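Local coordinates for protein ComZ (Thermus thermophilus, PDB 6QVI) that probably acts as a DNA receptor at the pilus tip in natural competence, carrying a beta-solenoid domain on a pseudopilin-like domain, at residues Ser132-Gln137 / Leu508-Gly513; Val160-Asn165 / Leu212-Gly217; Asp168-Val173 / Tyr216-Val221; Leu208-Arg213 / Asn232-Val237; Gly236-Arg241 / Gly267-Asp272. All blocks are in the same frame, centred on the assembly; numbering follows the deposited sequence.

Overall arrangement
Interaction 1 lies near the centre of the chain, where the pseudopilin-like domain meets the beta-solenoid; the other four fall inside the long excursion it closes. Strand 212-214 is shared by interactions 2 and 4, which pair it with strand 160-162 and with the 232-237 segment; interaction 5 carries the stacking one step further, from strand 237-239. Interaction 3 follows the same coils round a corner, its centre about 8 Å from that of interaction 2. Burial separates them: interaction 4 is buried, with small apolar side chains and two backbone hydrogen bonds, interactions 1, 2 and 3 are partly buried, and interaction 5 is at the surface, where the Asp269 carboxylate stacks on a ring and also pairs with Arg213.

Interaction 1. Residues Ser132-Gln137 / Leu508-Gly513; sequences SDYLEQ and LPSLRG
Ser510 brings its hydroxyl to the Tyr134 ring, OG lying obliquely 3.6 Å from CE1. At Leu511 the backbone takes over: Leu135 N donates to Leu511 O over 2.8 Å, and the same oxygen sits at the edge of the Tyr134 ring, near its plane. Leu511 CB and Leu135 CB meet at 4.4 Å. The two segments are the outgoing and returning connections between the pseudopilin-like domain and the beta-solenoid: 132-137 follows strand 120-130, whereas the loop segment 508-513 leads to its antiparallel neighbour 517-529. A single bridge, Tyr134 with Arg512, joins them. Arg512, with CG anti to its carbonyl carbon (chi1 -71°), runs alongside Tyr134, Arg512 CG being 3.5 Å from Tyr134 CE1. Tyr134 OH stands over the centre of one guanidinium face, yet the planes are 58° apart, which excludes a parallel stack. Ser132 OG touches Arg512 CD at 3.4 Å while hydrogen-bonding Glu40. Replacing the arginine with an alanine would probably open a gap beside the Tyr134 ring and leave its hydroxyl without the guanidinium face it lies over. Gly513 N donates to Asp133 O over 2.7 Å from 46° out of the carbonyl plane, and Leu135 CD2 packs 3.7 Å from Gly513 CA.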
# COMPACT_ATOMS: atom_id res chain seq x y z
N SER A 132 6.63 -2.51 8.97
CA SER A 132 5.36 -1.84 8.70
C SER A 132 4.47 -2.74 7.87
O SER A 132 3.26 -2.85 8.14
CB SER A 132 5.57 -0.49 8.00
OG SER A 132 5.98 0.51 8.91
N ASP A 133 5.05 -3.39 6.87
CA ASP A 133 4.34 -4.19 5.88
C ASP A 133 3.23 -3.36 5.22
O ASP A 133 2.03 -3.53 5.45
CB ASP A 133 3.80 -5.49 6.51
CG ASP A 133 3.11 -6.40 5.48
OD1 ASP A 133 3.32 -6.18 4.26
OD2 ASP A 133 2.38 -7.34 5.89
N TYR A 134 3.69 -2.44 4.37
CA TYR A 134 2.78 -1.60 3.61
C TYR A 134 1.85 -2.50 2.81
O TYR A 134 2.29 -3.21 1.90
CB TYR A 134 3.59 -0.67 2.69
CG TYR A 134 4.22 0.54 3.39
CD1 TYR A 134 3.41 1.52 3.98
CD2 TYR A 134 5.61 0.65 3.54
CE1 TYR A 134 3.97 2.62 4.63
CE2 TYR A 134 6.17 1.75 4.21
CZ TYR A 134 5.34 2.73 4.75
OH TYR A 134 5.86 3.83 5.41
N LEU A 135 0.56 -2.42 3.11
CA LEU A 135 -0.42 -3.30 2.48
C LEU A 135 -0.49 -3.07 0.99
O LEU A 135 -0.43 -1.92 0.50
CB LEU A 135 -1.79 -3.10 3.12
CG LEU A 135 -1.79 -3.49 4.59
CD1 LEU A 135 -3.20 -3.59 5.13
CD2 LEU A 135 -1.05 -4.83 4.76
N GLU A 136 -0.59 -4.18 0.26
CA GLU A 136 -0.60 -4.14 -1.20
C GLU A 136 -1.76 -4.98 -1.70
O GLU A 136 -1.67 -6.21 -1.73
CB GLU A 136 0.72 -4.60 -1.79
CG GLU A 136 1.85 -3.64 -1.50
CD GLU A 136 3.09 -3.93 -2.30
OE1 GLU A 136 3.09 -4.96 -3.02
OE2 GLU A 136 4.04 -3.13 -2.23
N GLN A 137 -2.85 -4.30 -2.08
CA GLN A 137 -4.03 -5.02 -2.54
C GLN A 137 -4.71 -4.20 -3.64
O GLN A 137 -4.60 -2.97 -3.69
CB GLN A 137 -4.98 -5.30 -1.35
CG GLN A 137 -5.48 -4.01 -0.70
CD GLN A 137 -4.51 -3.40 0.30
OE1 GLN A 137 -4.05 -4.07 1.21
NE2 GLN A 137 -4.16 -2.14 0.09
N LEU A 508 -2.73 10.58 -0.48
CA LEU A 508 -3.46 9.33 -0.42
C LEU A 508 -3.07 8.57 0.85
O LEU A 508 -2.07 8.88 1.48
CB LEU A 508 -3.12 8.50 -1.66
CG LEU A 508 -3.96 8.62 -2.92
CD1 LEU A 508 -5.21 7.76 -2.84
CD2 LEU A 508 -4.33 10.07 -3.13
N PRO A 509 -3.88 7.61 1.29
CA PRO A 509 -3.49 6.81 2.47
C PRO A 509 -2.35 5.85 2.15
O PRO A 509 -2.27 5.31 1.04
CB PRO A 509 -4.78 6.04 2.81
CG PRO A 509 -5.87 6.78 2.11
CD PRO A 509 -5.26 7.32 0.87
N SER A 510 -1.44 5.65 3.11
CA SER A 510 -0.44 4.59 2.98
C SER A 510 -0.67 3.59 4.13
O SER A 510 -0.08 3.70 5.21
CB SER A 510 1.01 5.15 2.95
OG SER A 510 1.58 5.25 4.25
N LEU A 511 -1.49 2.58 3.86
CA LEU A 511 -1.97 1.63 4.85
C LEU A 511 -0.88 0.62 5.21
O LEU A 511 -0.33 -0.06 4.32
CB LEU A 511 -3.18 0.89 4.30
CG LEU A 511 -4.32 1.78 3.76
CD1 LEU A 511 -5.51 1.00 3.17
CD2 LEU A 511 -4.81 2.65 4.93
N ARG A 512 -0.65 0.44 6.52
CA ARG A 512 0.42 -0.42 7.04
C ARG A 512 -0.18 -1.62 7.76
O ARG A 512 -1.16 -1.48 8.52
CB ARG A 512 1.32 0.33 8.03
CG ARG A 512 2.24 1.39 7.44
CD ARG A 512 3.00 2.19 8.53
NE ARG A 512 3.19 3.59 8.14
CZ ARG A 512 4.17 4.39 8.56
NH1 ARG A 512 5.09 3.95 9.42
NH2 ARG A 512 4.24 5.65 8.12
N GLY A 513 0.44 -2.79 7.55
CA GLY A 513 0.01 -4.00 8.25
C GLY A 513 0.26 -3.96 9.75
O GLY A 513 -0.59 -4.37 10.54

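Interaction 2. Residues Val160-Asn165 / Leu212-Gly217; sequences VYVVGN and LRVQYG
Tyr161 and Arg213 stand on the same face of two parallel strands and are slanted across one another: Tyr161 CD2 lies 4.0 Å from Arg213 CB, and the ring and guanidinium planes differ by 44°. Contact is therefore made by the aliphatic base of the arginine. Its charged end leads away from the ring to a salt bridge with Asp269. Because CG of Tyr161 is anti to the backbone N (chi1 -176°), the ring slants forward over the strand toward Gln215, whose amide plane is almost perpendicular to it; Tyr161 OH and Gln215 OE1 are 4.0 Å apart. Phe140 stacks on the same tyrosine from the neighbouring strand 139-141.

The other face is apolar. Val160 and Leu212 run next to each other in the same direction, CG2 of Val160 against CD1 of Leu212. One step on, Val162 CB meets Val214 CG2 at 4.0 Å, the two valines sharing the same rotameric setting. Val173 and Ile219 pack against this face from the next flank of the coil.

Backbone bonds fix the register. Val162 N donates to Arg213 O at 2.8 Å, Gln215 N to Val162 O at 3.1 Å, and Tyr216 N continues to Val163 O at 2.8 Å beyond the regular strands; the bond from Arg213 N to Val160 O is weak. With strand axes 4.7 Å apart and only 5° from parallel, and with aliphatic residues stacked on aliphatic ones on the inner face, the arrangement is that of successive coils in a parallel beta-solenoid.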
# COMPACT_ATOMS: atom_id res chain seq x y z
N VAL A 160 -7.20 -8.48 -1.92
CA VAL A 160 -8.42 -7.82 -1.50
C VAL A 160 -8.47 -7.92 0.01
O VAL A 160 -8.47 -8.97 0.54
CB VAL A 160 -9.72 -8.34 -2.13
CG1 VAL A 160 -9.52 -9.20 -3.33
CG2 VAL A 160 -10.59 -9.02 -1.13
N TYR A 161 -8.47 -6.78 0.69
CA TYR A 161 -8.51 -6.71 2.13
C TYR A 161 -9.86 -6.17 2.49
O TYR A 161 -10.30 -5.24 1.91
CB TYR A 161 -7.43 -5.73 2.59
CG TYR A 161 -7.23 -5.54 4.08
CD1 TYR A 161 -8.21 -5.04 4.87
CD2 TYR A 161 -6.02 -5.81 4.66
CE1 TYR A 161 -8.02 -4.86 6.21
CE2 TYR A 161 -5.82 -5.61 6.00
CZ TYR A 161 -6.83 -5.14 6.76
OH TYR A 161 -6.65 -4.95 8.08
N VAL A 162 -10.53 -6.79 3.43
CA VAL A 162 -11.81 -6.31 3.83
C VAL A 162 -11.76 -6.16 5.32
O VAL A 162 -11.25 -7.02 5.98
CB VAL A 162 -12.88 -7.33 3.50
CG1 VAL A 162 -14.21 -6.87 3.99
CG2 VAL A 162 -12.93 -7.55 2.02
N VAL A 163 -12.27 -5.08 5.88
CA VAL A 163 -12.21 -4.97 7.32
C VAL A 163 -13.38 -5.62 8.03
O VAL A 163 -13.18 -6.33 8.97
CB VAL A 163 -11.82 -3.57 7.85
CG1 VAL A 163 -11.36 -2.67 6.77
CG2 VAL A 163 -12.87 -2.93 8.70
N GLY A 164 -14.60 -5.43 7.56
CA GLY A 164 -15.73 -6.06 8.21
C GLY A 164 -16.37 -5.24 9.29
O GLY A 164 -16.02 -4.11 9.48
N ASN A 165 -17.32 -5.82 10.00
CA ASN A 165 -18.02 -5.13 11.06
C ASN A 165 -17.67 -5.75 12.38
O ASN A 165 -18.19 -6.77 12.74
CB ASN A 165 -19.51 -5.21 10.83
CG ASN A 165 -20.32 -4.68 11.98
OD1 ASN A 165 -19.79 -4.21 12.97
ND2 ASN A 165 -21.62 -4.74 11.85
N LEU A 212 -5.84 -12.63 0.54
CA LEU A 212 -7.19 -12.31 0.98
C LEU A 212 -7.20 -12.17 2.49
O LEU A 212 -7.05 -13.16 3.20
CB LEU A 212 -8.17 -13.39 0.53
CG LEU A 212 -9.66 -13.27 0.84
CD1 LEU A 212 -10.07 -11.86 0.73
CD2 LEU A 212 -10.51 -14.15 -0.07
N ARG A 213 -7.42 -10.96 2.98
CA ARG A 213 -7.47 -10.73 4.41
C ARG A 213 -8.83 -10.14 4.77
O ARG A 213 -9.29 -9.18 4.14
CB ARG A 213 -6.36 -9.79 4.88
CG ARG A 213 -4.94 -10.34 4.71
CD ARG A 213 -3.89 -9.53 5.50
NE ARG A 213 -2.75 -9.19 4.65
CZ ARG A 213 -1.50 -9.55 4.89
NH1 ARG A 213 -1.21 -10.28 5.96
NH2 ARG A 213 -0.53 -9.18 4.07
N VAL A 214 -9.42 -10.66 5.81
CA VAL A 214 -10.65 -10.16 6.28
C VAL A 214 -10.52 -10.08 7.76
O VAL A 214 -10.51 -11.07 8.41
CB VAL A 214 -11.77 -11.12 5.98
CG1 VAL A 214 -12.97 -10.75 6.79
CG2 VAL A 214 -12.09 -11.08 4.52
N GLN A 215 -10.41 -8.89 8.28
CA GLN A 215 -10.25 -8.73 9.69
C GLN A 215 -11.42 -9.12 10.54
O GLN A 215 -11.23 -9.69 11.58
CB GLN A 215 -9.84 -7.33 10.03
CG GLN A 215 -10.05 -7.04 11.49
CD GLN A 215 -9.56 -5.69 11.88
OE1 GLN A 215 -9.37 -4.83 11.05
NE2 GLN A 215 -9.35 -5.49 13.16
N TYR A 216 -12.63 -8.79 10.15
CA TYR A 216 -13.76 -9.18 10.95
C TYR A 216 -14.79 -9.87 10.12
O TYR A 216 -15.34 -9.28 9.24
CB TYR A 216 -14.44 -7.97 11.58
CG TYR A 216 -13.66 -7.27 12.64
CD1 TYR A 216 -13.31 -7.90 13.80
CD2 TYR A 216 -13.29 -5.97 12.49
CE1 TYR A 216 -12.60 -7.25 14.77
CE2 TYR A 216 -12.58 -5.32 13.45
CZ TYR A 216 -12.23 -5.97 14.58
OH TYR A 216 -11.52 -5.31 15.53
N GLY A 217 -15.07 -11.12 10.41
CA GLY A 217 -16.07 -11.87 9.68
C GLY A 217 -15.62 -13.15 9.03
O GLY A 217 -14.47 -13.48 9.08

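Interaction 3. Residues Asp168-Val173 / Tyr216-Val221; sequences DPDQYV and YGKISV
The Tyr172 ring has the CB of Lys218 over one face, 3.9 Å above the plane and displaced toward the rim, while the backbone of the opposing strand reaches its edge: Ile219 C lies in the ring plane and Ser220 N near it, the latter 3.7 Å from Tyr172 CD2. These residues belong to neighbouring coils of the beta-solenoid, just where the chain turns a corner at Val173.

Lys218 slants across the ring. With CG anti to its carbonyl carbon (chi1 -51°), and further bends at chi3 and chi4, the chain curls round so that CE comes 3.7 Å from Tyr172 OH. The ammonium group goes on to a salt bridge with Asp245. Asp170 is nearby, its OD1 4.9 Å from Lys218 NZ, too far for direct pairing; its carboxylate is modelled against Arg241, at a separation too short to be relied on, and the opposite charge of the lysine may still stabilise it electrostatically. Lys218 CD touches the backbone of this turn, 3.8 Å from Asp170 O. Asp170, Tyr172 and Lys218 also meet a crystal neighbour, so the lattice may influence their poses.

On the inner side, Val173 CG2 packs 3.8 Å from Tyr216 O and faces the bare CA of Gly217. The bond from Lys218 N to Gln171 O is long and weak; by contrast Val173 N points almost straight at Lys218 O, 2.8 Å away, with an angle of 172° at the hydrogen.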
# COMPACT_ATOMS: atom_id res chain seq x y z
N ASP A 168 -19.96 -7.72 14.60
CA ASP A 168 -20.61 -8.89 14.02
C ASP A 168 -19.60 -9.79 13.33
O ASP A 168 -19.57 -9.87 12.09
CB ASP A 168 -21.75 -8.51 13.06
CG ASP A 168 -22.83 -9.59 12.99
OD1 ASP A 168 -24.02 -9.27 12.74
OD2 ASP A 168 -22.49 -10.78 13.19
N PRO A 169 -18.72 -10.46 14.08
CA PRO A 169 -17.67 -11.25 13.43
C PRO A 169 -18.18 -12.57 12.92
O PRO A 169 -17.38 -13.47 12.65
CB PRO A 169 -16.67 -11.49 14.56
CG PRO A 169 -17.56 -11.57 15.78
CD PRO A 169 -18.69 -10.61 15.54
N ASP A 170 -19.48 -12.70 12.75
CA ASP A 170 -20.03 -13.92 12.20
C ASP A 170 -20.73 -13.65 10.89
O ASP A 170 -21.53 -14.48 10.45
CB ASP A 170 -21.04 -14.56 13.16
CG ASP A 170 -20.39 -15.13 14.38
OD1 ASP A 170 -19.28 -15.66 14.21
OD2 ASP A 170 -20.97 -15.02 15.49
N GLN A 171 -20.41 -12.55 10.22
CA GLN A 171 -21.10 -12.26 8.98
C GLN A 171 -20.24 -12.58 7.78
O GLN A 171 -19.17 -11.98 7.60
CB GLN A 171 -21.56 -10.81 8.88
CG GLN A 171 -22.69 -10.40 9.80
CD GLN A 171 -23.95 -11.26 9.64
OE1 GLN A 171 -23.84 -12.47 9.69
NE2 GLN A 171 -25.12 -10.63 9.24
N TYR A 172 -20.71 -13.51 6.95
CA TYR A 172 -20.13 -13.70 5.64
C TYR A 172 -19.99 -12.35 4.97
O TYR A 172 -20.96 -11.66 4.66
CB TYR A 172 -20.97 -14.69 4.83
CG TYR A 172 -20.97 -16.04 5.48
CD1 TYR A 172 -21.96 -16.39 6.40
CD2 TYR A 172 -19.95 -16.96 5.24
CE1 TYR A 172 -21.95 -17.64 7.03
CE2 TYR A 172 -19.93 -18.20 5.88
CZ TYR A 172 -20.93 -18.53 6.77
OH TYR A 172 -20.91 -19.77 7.38
N VAL A 173 -18.75 -11.94 4.80
CA VAL A 173 -18.44 -10.64 4.23
C VAL A 173 -18.10 -10.77 2.76
O VAL A 173 -17.95 -9.76 2.06
CB VAL A 173 -17.29 -10.09 5.12
CG1 VAL A 173 -16.42 -9.13 4.40
CG2 VAL A 173 -17.84 -9.47 6.42
N TYR A 216 -12.63 -8.79 10.15
CA TYR A 216 -13.76 -9.18 10.95
C TYR A 216 -14.79 -9.87 10.12
O TYR A 216 -15.34 -9.28 9.24
CB TYR A 216 -14.44 -7.97 11.58
CG TYR A 216 -13.66 -7.27 12.64
CD1 TYR A 216 -13.31 -7.90 13.80
CD2 TYR A 216 -13.29 -5.97 12.49
CE1 TYR A 216 -12.60 -7.25 14.77
CE2 TYR A 216 -12.58 -5.32 13.45
CZ TYR A 216 -12.23 -5.97 14.58
OH TYR A 216 -11.52 -5.31 15.53
N GLY A 217 -15.07 -11.12 10.41
CA GLY A 217 -16.07 -11.87 9.68
C GLY A 217 -15.62 -13.15 9.03
O GLY A 217 -14.47 -13.48 9.08
N LYS A 218 -16.57 -13.88 8.47
CA LYS A 218 -16.35 -15.11 7.73
C LYS A 218 -16.48 -14.85 6.22
O LYS A 218 -16.78 -13.74 5.79
CB LYS A 218 -17.34 -16.19 8.19
CG LYS A 218 -17.37 -16.38 9.70
CD LYS A 218 -18.66 -17.02 10.12
CE LYS A 218 -18.55 -18.50 9.92
NZ LYS A 218 -17.69 -19.05 11.01
N ILE A 219 -16.17 -15.88 5.42
CA ILE A 219 -16.31 -15.84 3.97
C ILE A 219 -16.73 -17.22 3.51
O ILE A 219 -16.38 -18.24 4.11
CB ILE A 219 -15.03 -15.43 3.22
CG1 ILE A 219 -13.96 -16.52 3.31
CG2 ILE A 219 -14.49 -14.10 3.72
CD1 ILE A 219 -13.02 -16.51 2.15
N SER A 220 -17.52 -17.24 2.43
CA SER A 220 -17.98 -18.47 1.81
C SER A 220 -17.48 -18.49 0.38
O SER A 220 -17.43 -17.45 -0.28
CB SER A 220 -19.51 -18.60 1.85
OG SER A 220 -19.94 -19.94 1.65
N VAL A 221 -17.09 -19.66 -0.11
CA VAL A 221 -16.55 -19.78 -1.45
C VAL A 221 -17.22 -20.97 -2.13
O VAL A 221 -17.04 -22.12 -1.71
CB VAL A 221 -15.02 -19.92 -1.42
CG1 VAL A 221 -14.52 -20.53 -2.71
CG2 VAL A 221 -14.39 -18.57 -1.19

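Interaction 4. Residues Leu208-Arg213 / Asn232-Val237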
# COMPACT_ATOMS: atom_id res chain seq x y z
N LEU A 208 2.14 -10.56 -7.73
CA LEU A 208 1.48 -9.32 -7.34
C LEU A 208 1.46 -9.13 -5.85
O LEU A 208 1.13 -8.03 -5.38
CB LEU A 208 0.06 -9.31 -7.88
CG LEU A 208 -0.15 -9.04 -9.36
CD1 LEU A 208 -1.63 -9.14 -9.67
CD2 LEU A 208 0.36 -7.65 -9.69
N CYS A 209 1.91 -10.15 -5.11
CA CYS A 209 1.87 -10.23 -3.66
C CYS A 209 0.43 -10.24 -3.15
O CYS A 209 0.11 -9.62 -2.13
CB CYS A 209 2.70 -9.12 -3.01
SG CYS A 209 4.34 -8.96 -3.77
N ALA A 210 -0.43 -10.97 -3.85
CA ALA A 210 -1.85 -10.97 -3.52
C ALA A 210 -2.14 -11.80 -2.28
O ALA A 210 -1.44 -12.75 -1.97
CB ALA A 210 -2.67 -11.54 -4.67
N SER A 211 -3.23 -11.45 -1.61
CA SER A 211 -3.68 -12.20 -0.44
C SER A 211 -5.12 -11.79 -0.19
O SER A 211 -5.56 -10.73 -0.64
CB SER A 211 -2.82 -11.97 0.81
OG SER A 211 -2.47 -10.60 0.95
N LEU A 212 -5.84 -12.63 0.54
CA LEU A 212 -7.19 -12.31 0.98
C LEU A 212 -7.20 -12.17 2.49
O LEU A 212 -7.05 -13.16 3.20
CB LEU A 212 -8.17 -13.39 0.53
CG LEU A 212 -9.66 -13.27 0.84
CD1 LEU A 212 -10.07 -11.86 0.73
CD2 LEU A 212 -10.51 -14.15 -0.07
N ARG A 213 -7.42 -10.96 2.98
CA ARG A 213 -7.47 -10.73 4.41
C ARG A 213 -8.83 -10.14 4.77
O ARG A 213 -9.29 -9.18 4.14
CB ARG A 213 -6.36 -9.79 4.88
CG ARG A 213 -4.94 -10.34 4.71
CD ARG A 213 -3.89 -9.53 5.50
NE ARG A 213 -2.75 -9.19 4.65
CZ ARG A 213 -1.50 -9.55 4.89
NH1 ARG A 213 -1.21 -10.28 5.96
NH2 ARG A 213 -0.53 -9.18 4.07
N ASN A 232 -0.03 -20.11 -10.43
CA ASN A 232 0.36 -18.95 -9.65
C ASN A 232 -0.77 -18.60 -8.69
O ASN A 232 -1.81 -18.08 -9.12
CB ASN A 232 0.70 -17.79 -10.59
CG ASN A 232 1.28 -16.61 -9.87
OD1 ASN A 232 1.40 -16.63 -8.64
ND2 ASN A 232 1.71 -15.61 -10.63
N LYS A 233 -0.58 -18.87 -7.40
CA LYS A 233 -1.70 -18.71 -6.49
C LYS A 233 -1.35 -17.82 -5.30
O LYS A 233 -0.19 -17.54 -4.98
CB LYS A 233 -2.21 -20.04 -5.97
CG LYS A 233 -1.40 -20.65 -4.84
CD LYS A 233 -1.81 -22.13 -4.72
CE LYS A 233 -1.13 -22.90 -3.61
NZ LYS A 233 0.36 -22.88 -3.64
N VAL A 234 -2.41 -17.45 -4.59
CA VAL A 234 -2.36 -16.36 -3.66
C VAL A 234 -1.52 -16.74 -2.46
O VAL A 234 -1.45 -17.91 -2.04
CB VAL A 234 -3.80 -15.95 -3.30
CG1 VAL A 234 -4.44 -16.94 -2.30
CG2 VAL A 234 -3.84 -14.57 -2.80
N LYS A 235 -0.87 -15.73 -1.92
CA LYS A 235 0.08 -15.92 -0.82
C LYS A 235 -0.62 -15.82 0.53
O LYS A 235 -0.22 -15.06 1.41
CB LYS A 235 1.20 -14.88 -0.92
CG LYS A 235 2.25 -15.14 -1.97
CD LYS A 235 3.53 -14.34 -1.71
CE LYS A 235 3.46 -13.77 -0.32
NZ LYS A 235 4.86 -13.34 0.00
N GLY A 236 -1.65 -16.63 0.73
CA GLY A 236 -2.33 -16.62 2.02
C GLY A 236 -3.78 -16.14 1.99
O GLY A 236 -4.17 -15.28 1.22
N VAL A 237 -4.57 -16.74 2.87
CA VAL A 237 -5.98 -16.42 3.04
C VAL A 237 -6.19 -16.33 4.55
O VAL A 237 -6.31 -17.35 5.23
CB VAL A 237 -6.92 -17.44 2.39
CG1 VAL A 237 -8.37 -17.10 2.69
CG2 VAL A 237 -6.64 -17.57 0.90
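Ala210 and Val234 form the close-packed end of this contact between consecutive coils of the beta-solenoid, Ala210 CB meeting Val234 CG2 at 3.7 Å. The valine sets that methyl anti to its own backbone N, with CG1 at chi1 77°, which lays CG2 against the Ala210-Ser211 backbone, 3.3 Å from Ser211 CA. Leu182 and Ile227 cover the same apolar patch from other strands.

The outward side is looser and more polar. Lys235 touches through its base, CB lying 3.6 Å from Ala210 O, and its chain then bends at chi3 and lies against Glu263. Ser211 contributes CB, 3.6 Å from Gly236 O. Here the register slips: Ala210 faces Val234 but Ser211 faces Gly236, the extra residue Lys235 being taken up as the centre of an inverse gamma turn. The backbones stay joined through the turn, by Lys235 N to Ala210 O at 3.0 Å and Leu212 N to Gly236 O at 3.2 Å. Cys209, next to the tight end, is disulfide-bonded to Cys51, tying this edge to the chain that follows the N-terminal helix. Beyond the turn Leu212 and Val237 form a parallel bridge, Leu212 CB packing 4.3 Å from Val237 CG1.

Interaction 5. Residues Gly236-Arg241 / Gly267-Asp272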
# COMPACT_ATOMS: atom_id res chain seq x y z
N GLY A 236 -1.65 -16.63 0.73
CA GLY A 236 -2.33 -16.62 2.02
C GLY A 236 -3.78 -16.14 1.99
O GLY A 236 -4.17 -15.28 1.22
N VAL A 237 -4.57 -16.74 2.87
CA VAL A 237 -5.98 -16.42 3.04
C VAL A 237 -6.19 -16.33 4.55
O VAL A 237 -6.31 -17.35 5.23
CB VAL A 237 -6.92 -17.44 2.39
CG1 VAL A 237 -8.37 -17.10 2.69
CG2 VAL A 237 -6.64 -17.57 0.90
N PHE A 238 -6.12 -15.13 5.08
CA PHE A 238 -6.22 -14.86 6.52
C PHE A 238 -7.56 -14.20 6.87
O PHE A 238 -7.71 -12.98 6.74
CB PHE A 238 -5.03 -14.00 6.92
CG PHE A 238 -3.75 -14.52 6.37
CD1 PHE A 238 -3.05 -13.83 5.40
CD2 PHE A 238 -3.26 -15.76 6.81
CE1 PHE A 238 -1.86 -14.33 4.90
CE2 PHE A 238 -2.06 -16.28 6.32
CZ PHE A 238 -1.36 -15.57 5.36
N VAL A 239 -8.49 -14.99 7.41
CA VAL A 239 -9.86 -14.52 7.60
C VAL A 239 -10.31 -14.72 9.03
O VAL A 239 -10.33 -15.86 9.52
CB VAL A 239 -10.84 -15.22 6.64
CG1 VAL A 239 -12.30 -14.93 7.02
CG2 VAL A 239 -10.56 -14.82 5.21
N GLY A 240 -10.75 -13.64 9.67
CA GLY A 240 -11.47 -13.71 10.95
C GLY A 240 -10.69 -14.39 12.07
O GLY A 240 -9.48 -14.23 12.23
N ARG A 241 -11.42 -15.18 12.86
CA ARG A 241 -10.93 -15.79 14.09
C ARG A 241 -10.10 -17.04 13.87
O ARG A 241 -9.68 -17.65 14.86
CB ARG A 241 -12.12 -16.11 15.00
CG ARG A 241 -12.60 -14.85 15.71
CD ARG A 241 -13.97 -14.97 16.31
NE ARG A 241 -14.94 -15.19 15.25
CZ ARG A 241 -16.24 -15.35 15.44
NH1 ARG A 241 -16.78 -15.29 16.67
NH2 ARG A 241 -17.00 -15.59 14.38
N GLY A 267 -6.52 -17.47 10.36
CA GLY A 267 -7.29 -16.32 10.74
C GLY A 267 -6.59 -15.06 10.30
O GLY A 267 -5.58 -15.09 9.61
N PHE A 268 -7.18 -13.92 10.65
CA PHE A 268 -6.60 -12.63 10.30
C PHE A 268 -5.22 -12.55 10.93
O PHE A 268 -5.06 -12.80 12.14
CB PHE A 268 -7.50 -11.51 10.81
CG PHE A 268 -7.02 -10.13 10.48
CD1 PHE A 268 -7.10 -9.59 9.19
CD2 PHE A 268 -6.51 -9.33 11.49
CE1 PHE A 268 -6.69 -8.28 8.94
CE2 PHE A 268 -6.08 -8.04 11.24
CZ PHE A 268 -6.16 -7.51 9.98
N ASP A 269 -4.22 -12.31 10.10
CA ASP A 269 -2.80 -12.44 10.46
C ASP A 269 -2.12 -11.10 10.72
O ASP A 269 -0.97 -10.91 10.31
CB ASP A 269 -2.08 -13.17 9.35
CG ASP A 269 -1.99 -12.35 8.11
OD1 ASP A 269 -2.97 -11.63 7.78
OD2 ASP A 269 -0.95 -12.43 7.44
N LEU A 270 -2.76 -10.15 11.38
CA LEU A 270 -2.11 -8.86 11.58
C LEU A 270 -2.39 -8.33 12.98
O LEU A 270 -3.53 -8.35 13.45
CB LEU A 270 -2.57 -7.82 10.57
CG LEU A 270 -2.24 -7.91 9.08
CD1 LEU A 270 -2.91 -6.73 8.27
CD2 LEU A 270 -0.75 -7.96 8.85
N SER A 271 -1.34 -7.85 13.61
CA SER A 271 -1.43 -7.04 14.80
C SER A 271 -1.33 -5.59 14.35
O SER A 271 -0.73 -5.29 13.31
CB SER A 271 -0.33 -7.38 15.80
OG SER A 271 0.87 -7.77 15.12
N ASP A 272 -1.99 -4.70 15.08
CA ASP A 272 -2.08 -3.29 14.73
C ASP A 272 -2.54 -3.13 13.27
O ASP A 272 -1.83 -2.54 12.45
CB ASP A 272 -0.74 -2.60 14.94
CG ASP A 272 -0.15 -2.88 16.32
OD1 ASP A 272 0.98 -2.41 16.60
OD2 ASP A 272 -0.80 -3.60 17.11
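At the exposed rim of the beta-solenoid, where the segment 267-272 leaves strand 265-266 beside strand 237-239, the Phe238 ring and the Asp269 carboxylate lie stacked. Their planes are 21° apart, and OD2 hangs over one ring face, shifted toward the rim. Asp269 CB adds a CH-pi contact, 4.0 Å from the ring centroid and 24° off its normal. The opposite face of the ring is backed by Gly236 C, so the ring is sandwiched between its own strand's backbone and the aspartate, while Gly267 O approaches its edge near the plane.

One backbone hydrogen bond fixes the exit of the segment: Phe268 N donates to Gly240 O over 2.8 Å in a nearly straight line. Beside it, Gly267 CA makes a CA-H...O contact with Val239 O at 3.3 Å. With CG anti to its backbone N (chi1 -179°), Phe268 swings its ring away from 236-241, toward Gln215.

An alanine in place of Phe238 would probably leave Asp269 without the surface it lies on and freer to turn from its partner Arg213. A carboxylate over the electron-rich face of a ring is probably disfavoured electrostatically; the salt bridge from Arg213 NH1 to Asp269 OD2 probably offsets that cost and favours the ionised form.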